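Local coordinates for protein similar to yteR (Bacilus subtilis) (Clostridium acetobutylicum, PDB 4WU0) that probably hydrolyses unsaturated rhamnogalacturonan fragments of pectin, as a glycoside hydrolase of family 105 related to YteR, at residues Ser245-Gln250 with Asn260-Ser265; Asn312-Cys317 with Ile340-Pro345. All coordinates share one frame; numbering follows the deposited sequence.

Interaction 1 (Ser245-Gln250 with Asn260-Ser265); sequences SKVWYQ and NYLEAS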
ATOM      1  N   SER A 245      19.554  -0.647  12.504  1.00 16.82           N
ATOM      2  CA  SER A 245      18.186  -1.029  12.839  1.00 16.57           C
ATOM      3  C   SER A 245      17.587  -2.087  11.909  1.00 17.96           C
ATOM      4  O   SER A 245      16.653  -2.786  12.284  1.00 16.72           O
ATOM      5  CB  SER A 245      17.295   0.196  12.789  1.00 16.58           C
ATOM      6  OG  SER A 245      17.146   0.655  11.459  1.00 15.76           O
ATOM      7  N   LYS A 246      18.118  -2.159  10.691  1.00 16.21           N
ATOM      8  CA  LYS A 246      17.598  -3.031   9.630  1.00 15.61           C
ATOM      9  C   LYS A 246      16.261  -2.587   9.057  1.00 13.08           C
ATOM     10  O   LYS A 246      15.607  -3.373   8.370  1.00 15.59           O
ATOM     11  CB  LYS A 246      17.529  -4.504  10.070  1.00 18.98           C
ATOM     12  CG  LYS A 246      18.844  -5.023  10.616  1.00 19.24           C
ATOM     13  CD  LYS A 246      19.999  -4.808   9.655  1.00 24.39           C
ATOM     14  CE  LYS A 246      21.294  -5.422  10.214  1.00 31.13           C
ATOM     15  NZ  LYS A 246      22.519  -4.931   9.524  1.00 30.85           N
ATOM     16  N   VAL A 247      15.875  -1.336   9.307  1.00 12.84           N
ATOM     17  CA  VAL A 247      14.655  -0.792   8.733  1.00 14.99           C
ATOM     18  C   VAL A 247      14.982   0.454   7.890  1.00 13.24           C
ATOM     19  O   VAL A 247      16.164   0.674   7.528  1.00 15.01           O
ATOM     20  CB  VAL A 247      13.539  -0.598   9.793  1.00 15.44           C
ATOM     21  CG1 VAL A 247      13.330  -1.939  10.555  1.00 14.84           C
ATOM     22  CG2 VAL A 247      13.842   0.520  10.774  1.00 14.71           C
ATOM     23  N   TRP A 248      13.950   1.225   7.538  1.00 13.71           N
ATOM     24  CA  TRP A 248      14.071   2.265   6.535  1.00 13.41           C
ATOM     25  C   TRP A 248      13.622   3.640   7.024  1.00 13.21           C
ATOM     26  O   TRP A 248      12.757   3.748   7.888  1.00 13.75           O
ATOM     27  CB  TRP A 248      13.295   1.865   5.266  1.00 13.09           C
ATOM     28  CG  TRP A 248      14.010   0.804   4.480  1.00 12.16           C
ATOM     29  CD1 TRP A 248      14.867   1.003   3.449  1.00 13.75           C
ATOM     30  CD2 TRP A 248      13.933  -0.619   4.669  1.00 11.65           C
ATOM     31  NE1 TRP A 248      15.348  -0.190   3.000  1.00 14.33           N
ATOM     32  CE2 TRP A 248      14.799  -1.206   3.726  1.00 14.21           C
ATOM     33  CE3 TRP A 248      13.231  -1.448   5.553  1.00 12.82           C
ATOM     34  CZ2 TRP A 248      14.976  -2.604   3.623  1.00 15.63           C
ATOM     35  CZ3 TRP A 248      13.419  -2.827   5.467  1.00 15.35           C
ATOM     36  CH2 TRP A 248      14.295  -3.385   4.512  1.00 15.14           C
ATOM     37  N   TYR A 249      14.230   4.671   6.442  1.00 14.16           N
ATOM     38  CA  TYR A 249      13.931   6.061   6.757  1.00 13.72           C
ATOM     39  C   TYR A 249      12.766   6.636   5.982  1.00 14.57           C
ATOM     40  O   TYR A 249      12.446   6.190   4.871  1.00 15.59           O
ATOM     41  CB  TYR A 249      15.148   6.925   6.464  1.00 15.15           C
ATOM     42  CG  TYR A 249      16.257   6.761   7.458  1.00 14.27           C
ATOM     43  CD1 TYR A 249      16.269   7.510   8.621  1.00 16.49           C
ATOM     44  CD2 TYR A 249      17.293   5.858   7.232  1.00 16.36           C
ATOM     45  CE1 TYR A 249      17.281   7.375   9.533  1.00 17.91           C
ATOM     46  CE2 TYR A 249      18.307   5.725   8.141  1.00 20.17           C
ATOM     47  CZ  TYR A 249      18.279   6.466   9.296  1.00 22.06           C
ATOM     48  OH  TYR A 249      19.288   6.333  10.223  1.00 22.57           O
ATOM     49  N   GLN A 250      12.139   7.646   6.578  1.00 12.10           N
ATOM     50  CA  GLN A 250      11.111   8.458   5.910  1.00 11.92           C
ATOM     51  C   GLN A 250      11.571   8.991   4.552  1.00 12.86           C
ATOM     52  O   GLN A 250      10.859   8.834   3.554  1.00 13.66           O
ATOM     53  CB  GLN A 250      10.728   9.616   6.845  1.00 12.57           C
ATOM     54  CG  GLN A 250       9.925  10.745   6.264  1.00 14.23           C
ATOM     55  CD  GLN A 250       8.441  10.436   6.201  1.00 13.85           C
ATOM     56  OE1 GLN A 250       8.045   9.272   6.149  1.00 12.66           O
ATOM     57  NE2 GLN A 250       7.617  11.476   6.140  1.00 14.31           N
ATOM     58  N   ASN A 260      15.600  13.439   9.728  1.00 15.04           N
ATOM     59  CA  ASN A 260      15.093  12.193   9.153  1.00 13.62           C
ATOM     60  C   ASN A 260      14.884  11.201  10.283  1.00 14.52           C
ATOM     61  O   ASN A 260      15.463  11.360  11.363  1.00 15.27           O
ATOM     62  CB  ASN A 260      16.084  11.625   8.133  1.00 14.09           C
ATOM     63  CG  ASN A 260      15.418  10.799   7.038  1.00 14.32           C
ATOM     64  OD1 ASN A 260      14.239  10.448   7.105  1.00 13.71           O
ATOM     65  ND2 ASN A 260      16.202  10.471   6.014  1.00 15.79           N
ATOM     66  N   TYR A 261      14.081  10.173  10.029  1.00 13.82           N
ATOM     67  CA  TYR A 261      13.714   9.211  11.068  1.00 13.26           C
ATOM     68  C   TYR A 261      13.324   7.888  10.443  1.00 14.00           C
ATOM     69  O   TYR A 261      12.830   7.848   9.306  1.00 14.35           O
ATOM     70  CB  TYR A 261      12.574   9.756  11.933  1.00 14.90           C
ATOM     71  CG  TYR A 261      11.268  10.014  11.220  1.00 12.76           C
ATOM     72  CD1 TYR A 261      11.036  11.205  10.536  1.00 12.14           C
ATOM     73  CD2 TYR A 261      10.244   9.070  11.259  1.00 13.10           C
ATOM     74  CE1 TYR A 261       9.836  11.437   9.913  1.00 12.56           C
ATOM     75  CE2 TYR A 261       9.049   9.286  10.648  1.00 14.39           C
ATOM     76  CZ  TYR A 261       8.837  10.476   9.968  1.00 15.91           C
ATOM     77  OH  TYR A 261       7.638  10.686   9.351  1.00 15.85           O
ATOM     78  N   LEU A 262      13.546   6.818  11.201  1.00 13.93           N
ATOM     79  CA  LEU A 262      13.103   5.490  10.810  1.00 11.79           C
ATOM     80  C   LEU A 262      11.593   5.462  10.901  1.00 13.43           C
ATOM     81  O   LEU A 262      11.023   5.797  11.942  1.00 12.91           O
ATOM     82  CB  LEU A 262      13.744   4.439  11.741  1.00 11.84           C
ATOM     83  CG  LEU A 262      15.268   4.441  11.784  1.00 14.69           C
ATOM     84  CD1 LEU A 262      15.778   3.476  12.839  1.00 16.69           C
ATOM     85  CD2 LEU A 262      15.846   4.079  10.425  1.00 16.22           C
ATOM     86  N   GLU A 263      10.941   5.068   9.807  1.00 13.67           N
ATOM     87  CA  GLU A 263       9.491   5.220   9.692  1.00 12.04           C
ATOM     88  C   GLU A 263       8.818   3.861   9.510  1.00 15.70           C
ATOM     89  O   GLU A 263       9.246   3.022   8.705  1.00 12.88           O
ATOM     90  CB  GLU A 263       9.162   6.209   8.563  1.00 12.11           C
ATOM     91  CG  GLU A 263       7.719   6.690   8.540  1.00 13.03           C
ATOM     92  CD  GLU A 263       6.746   5.700   7.923  1.00 13.62           C
ATOM     93  OE1 GLU A 263       7.141   5.026   6.959  1.00 14.64           O
ATOM     94  OE2 GLU A 263       5.562   5.610   8.378  1.00 12.38           O
ATOM     95  N   ALA A 264       7.753   3.648  10.275  1.00 12.30           N
ATOM     96  CA  ALA A 264       7.206   2.305  10.468  1.00 13.77           C
ATOM     97  C   ALA A 264       6.360   1.788   9.322  1.00 14.92           C
ATOM     98  O   ALA A 264       6.368   0.578   9.035  1.00 13.20           O
ATOM     99  CB  ALA A 264       6.386   2.260  11.756  1.00 15.19           C
ATOM    100  N   SER A 265       5.562   2.654   8.699  1.00 10.59           N
ATOM    101  CA  SER A 265       4.658   2.158   7.681  1.00 11.13           C
ATOM    102  C   SER A 265       5.418   1.729   6.424  1.00 13.36           C
ATOM    103  O   SER A 265       5.217   0.621   5.938  1.00 13.30           O
ATOM    104  CB  SER A 265       3.532   3.154   7.381  1.00 11.67           C
ATOM    105  OG  SER A 265       3.994   4.291   6.680  1.00 13.48           O
TER
HETATM  106  O   HOH W   1       8.000   6.710   4.843  1.00 15.56           O

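Interaction 2 (Asn312-Cys317 with Ile340-Pro345); sequences NLNKIC and IVSNEP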
ATOM      1  N   ASN A 312       1.414  -1.157  21.015  1.00 14.20           N
ATOM      2  CA  ASN A 312       1.345   0.004  20.132  1.00 13.53           C
ATOM      3  C   ASN A 312       2.348  -0.103  19.016  1.00 14.39           C
ATOM      4  O   ASN A 312       3.443  -0.614  19.196  1.00 13.87           O
ATOM      5  CB  ASN A 312       1.698   1.296  20.879  1.00 13.72           C
ATOM      6  CG  ASN A 312       0.675   1.699  21.896  1.00 14.36           C
ATOM      7  OD1 ASN A 312      -0.478   1.249  21.885  1.00 14.82           O
ATOM      8  ND2 ASN A 312       1.096   2.572  22.801  1.00 16.05           N
ATOM      9  N   LEU A 313       1.962   0.370  17.842  1.00 12.68           N
ATOM     10  CA  LEU A 313       2.907   0.570  16.753  1.00 12.51           C
ATOM     11  C   LEU A 313       3.210   2.061  16.652  1.00 12.70           C
ATOM     12  O   LEU A 313       2.324   2.867  16.451  1.00 13.77           O
ATOM     13  CB  LEU A 313       2.339   0.068  15.431  1.00 12.47           C
ATOM     14  CG  LEU A 313       3.257   0.174  14.207  1.00 12.56           C
ATOM     15  CD1 LEU A 313       4.440  -0.742  14.307  1.00 14.63           C
ATOM     16  CD2 LEU A 313       2.474  -0.127  12.932  1.00 15.83           C
ATOM     17  N   ASN A 314       4.481   2.406  16.795  1.00 12.45           N
ATOM     18  CA  ASN A 314       4.908   3.795  16.823  1.00 12.47           C
ATOM     19  C   ASN A 314       5.632   4.214  15.547  1.00 14.90           C
ATOM     20  O   ASN A 314       6.045   3.372  14.761  1.00 12.82           O
ATOM     21  CB  ASN A 314       5.883   3.961  17.996  1.00 13.46           C
ATOM     22  CG  ASN A 314       5.265   3.615  19.351  1.00 16.08           C
ATOM     23  OD1 ASN A 314       5.676   2.664  20.035  1.00 24.53           O
ATOM     24  ND2 ASN A 314       4.345   4.427  19.774  1.00 14.96           N
ATOM     25  N   LYS A 315       5.823   5.523  15.404  1.00 12.37           N
ATOM     26  CA  LYS A 315       6.682   6.146  14.395  1.00 12.56           C
ATOM     27  C   LYS A 315       6.140   6.022  12.985  1.00 11.88           C
ATOM     28  O   LYS A 315       6.887   5.759  12.027  1.00 12.21           O
ATOM     29  CB  LYS A 315       8.113   5.611  14.466  1.00 13.65           C
ATOM     30  CG  LYS A 315       8.698   5.491  15.883  1.00 14.68           C
ATOM     31  CD  LYS A 315       8.685   6.829  16.636  1.00 15.18           C
ATOM     32  CE  LYS A 315       9.307   6.653  18.018  1.00 16.59           C
ATOM     33  NZ  LYS A 315       9.364   7.930  18.781  1.00 17.62           N
ATOM     34  N   ILE A 316       4.852   6.306  12.855  1.00 11.24           N
ATOM     35  CA  ILE A 316       4.188   6.226  11.560  1.00 10.87           C
ATOM     36  C   ILE A 316       3.952   7.632  11.012  1.00 10.72           C
ATOM     37  O   ILE A 316       3.399   8.481  11.680  1.00 12.35           O
ATOM     38  CB  ILE A 316       2.840   5.504  11.690  1.00 11.09           C
ATOM     39  CG1 ILE A 316       3.011   4.113  12.320  1.00 11.54           C
ATOM     40  CG2 ILE A 316       2.147   5.452  10.352  1.00 13.26           C
ATOM     41  CD1 ILE A 316       1.735   3.605  12.927  1.00 14.37           C
ATOM     42  N   CYS A 317       4.369   7.872   9.779  1.00 12.65           N
ATOM     43  CA  CYS A 317       4.076   9.164   9.157  1.00 11.78           C
ATOM     44  C   CYS A 317       2.574   9.238   8.921  1.00 10.57           C
ATOM     45  O   CYS A 317       2.035   8.417   8.199  1.00 13.75           O
ATOM     46  CB  CYS A 317       4.814   9.294   7.825  1.00 11.22           C
ATOM     47  SG  CYS A 317       4.335  10.829   6.959  1.00 14.72           S
ATOM     48  N   ILE A 340       4.160  12.492  13.065  1.00 12.11           N
ATOM     49  CA  ILE A 340       4.565  11.119  13.356  1.00 11.94           C
ATOM     50  C   ILE A 340       3.630  10.647  14.459  1.00 12.47           C
ATOM     51  O   ILE A 340       3.574  11.254  15.539  1.00 12.41           O
ATOM     52  CB  ILE A 340       6.015  11.050  13.835  1.00 12.31           C
ATOM     53  CG1 ILE A 340       6.960  11.640  12.786  1.00 13.93           C
ATOM     54  CG2 ILE A 340       6.393   9.615  14.153  1.00 12.22           C
ATOM     55  CD1 ILE A 340       8.381  11.846  13.314  1.00 15.24           C
ATOM     56  N   VAL A 341       2.922   9.552  14.202  1.00 12.77           N
ATOM     57  CA  VAL A 341       1.910   9.074  15.127  1.00 12.06           C
ATOM     58  C   VAL A 341       2.012   7.595  15.434  1.00 11.98           C
ATOM     59  O   VAL A 341       2.720   6.848  14.748  1.00 12.63           O
ATOM     60  CB  VAL A 341       0.494   9.401  14.592  1.00 12.09           C
ATOM     61  CG1 VAL A 341       0.307  10.907  14.454  1.00 13.15           C
ATOM     62  CG2 VAL A 341       0.238   8.749  13.263  1.00 13.16           C
ATOM     63  N   SER A 342       1.284   7.187  16.475  1.00 12.23           N
ATOM     64  CA  SER A 342       1.146   5.778  16.826  1.00 12.24           C
ATOM     65  C   SER A 342      -0.246   5.238  16.449  1.00 12.23           C
ATOM     66  O   SER A 342      -1.224   5.994  16.364  1.00 14.61           O
ATOM     67  CB  SER A 342       1.393   5.586  18.308  1.00 13.10           C
ATOM     68  OG  SER A 342       0.386   6.251  19.067  1.00 20.34           O
ATOM     69  N   ASN A 343      -0.309   3.921  16.222  1.00 13.05           N
ATOM     70  CA  ASN A 343      -1.568   3.220  16.009  1.00 14.01           C
ATOM     71  C   ASN A 343      -2.417   3.805  14.888  1.00 14.45           C
ATOM     72  O   ASN A 343      -3.627   3.894  14.991  1.00 16.58           O
ATOM     73  CB  ASN A 343      -2.337   3.082  17.316  1.00 13.16           C
ATOM     74  CG  ASN A 343      -1.603   2.218  18.309  1.00 15.68           C
ATOM     75  OD1 ASN A 343      -0.729   1.432  17.925  1.00 16.45           O
ATOM     76  ND2 ASN A 343      -1.933   2.358  19.575  1.00 17.96           N
ATOM     77  N   GLU A 344      -1.733   4.179  13.819  1.00 12.07           N
ATOM     78  CA  GLU A 344      -2.340   4.692  12.606  1.00 14.27           C
ATOM     79  C   GLU A 344      -2.477   3.556  11.596  1.00 14.53           C
ATOM     80  O   GLU A 344      -1.508   2.874  11.291  1.00 12.02           O
ATOM     81  CB  GLU A 344      -1.468   5.830  12.061  1.00 13.64           C
ATOM     82  CG  GLU A 344      -1.590   6.144  10.584  1.00 14.64           C
ATOM     83  CD  GLU A 344      -2.989   6.472  10.169  1.00 17.26           C
ATOM     84  OE1 GLU A 344      -3.718   7.117  10.960  1.00 18.46           O
ATOM     85  OE2 GLU A 344      -3.358   6.077   9.040  1.00 16.80           O
ATOM     86  N   PRO A 345      -3.687   3.367  11.056  1.00 12.58           N
ATOM     87  CA  PRO A 345      -3.930   2.297  10.093  1.00 11.96           C
ATOM     88  C   PRO A 345      -2.979   2.189   8.898  1.00 13.88           C
ATOM     89  O   PRO A 345      -2.747   1.071   8.426  1.00 13.54           O
ATOM     90  CB  PRO A 345      -5.374   2.558   9.670  1.00 13.70           C
ATOM     91  CG  PRO A 345      -6.001   3.088  10.908  1.00 14.63           C
ATOM     92  CD  PRO A 345      -4.956   3.998  11.477  1.00 13.92           C
TER

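Interaction 1 (Ser245-Gln250 with Asn260-Ser265)
Leu262 CD2 sits 3.5 Å above the plane of the Tyr249 ring, over its centre, in a CH-pi contact. The leucine forks: its other methyl, CD1, reaches 3.4 Å from Ser245 OG, the hydroxyl that closes an ST turn with Val247 N and also bonds Asp242. This tight middle is locked by a single beta bridge between Tyr249 and Leu262, in which Gln250 N donates to Tyr261 O (2.8 Å) and Glu263 N to Trp248 O (3.0 Å), both nearly straight. Next to it, Gln250 CB lies over one face of the Tyr261 ring, offset toward its rim, in a second CH-pi contact; chi1 of 63° swings that ring back across the glutamine although the Tyr261 side chain starts out away from that segment. The Asn260 amide leans obliquely on Tyr249 at the partly exposed side, its NH2 bonded to Val251 O and Glu254 O. Gln250 and Glu263 meet more loosely, through a water that donates to Gln250 OE1 and Glu263 OE1, while Tyr335 is the stronger polar partner of the glutamine. Glu263 N-caps helix 264-279, its OE2 taking Ser265 N, Ser265 OG and Cys317 N of strand 311-317. Trp248 packs along that helix, and Val247 reaches Phe302 of helix 288-302.

Interaction 2 (Asn312-Cys317 with Ile340-Pro345)
Asn312 meets Asn343 amide to amide: Asn343 ND2 donates to Asn312 OD1 at 2.9 Å, in its own amide plane but well above the carbonyl plane of the acceptor, the two amides being turned 74° apart. Lys15 adds a weak bond to the same oxygen. At Leu313 the grip doubles. Its backbone N donates to Asn343 OD1 (2.9 Å) and its O accepts from Asn343 N (2.8 Å), so one asparagine, with a left-handed backbone and CG placed beside its own N (chi1 -65°), holds both polar groups of Leu313 and reaches Asn312 as well. The leucine side chain itself turns to Leu348 and Phe351 of helix 345-360. The strand is interrupted at Asn314 and Lys315; Lys315, also left-handed, has its CA covered by Ile340 CG2 at 3.5 Å. Pairing resumes at Ile316, which forms an antiparallel hydrogen-bonded pair with Val341: Ile316 N donates to Val341 O at 2.9 Å, and Val341 N returns to Ile316 O at 2.8 Å. Ile316 is buried and drives its side chain toward the turn into the next helix, with CD1 3.6 Å from Glu344 N and CG2 3.8 Å from Glu344 CG. Glu344 then bends away to cap the start of helix 345-360 and to form a salt bridge with Lys346. Cys317 follows as a non-hydrogen-bonded pair with Ile340. Together these segments form the edge pairing of a small three-stranded antiparallel sheet, strand 311-317 lying between 303-305 and 340-341. In this largely helical chain, consistent with the (alpha/alpha)6 barrel of the family, the sheet joins the end of helix 288-302 to the start of helix 345-360.

In the fold
Following the chain from the N terminus, helix 223-240 leads into residues 245-250, and interaction 1 closes a short loop onto 260-265, just where helix 264-279 begins. Helix 288-302 and strand 303-305 come next, after which strand 311-317 opens interaction 2; a longer excursion through helix 332-337 is closed when 340-345 returns and starts helix 345-360. The two loops neither nest nor cross but follow in series, with centres about 12 Å apart. They nevertheless touch: Ala264 N probably bonds Lys315 O at 2.9 Å, and Gln250 NE2 packs near Cys317 SG. Strand 311-317 thus joins the starts of helices 264-279 and 345-360 on one side of the molecule.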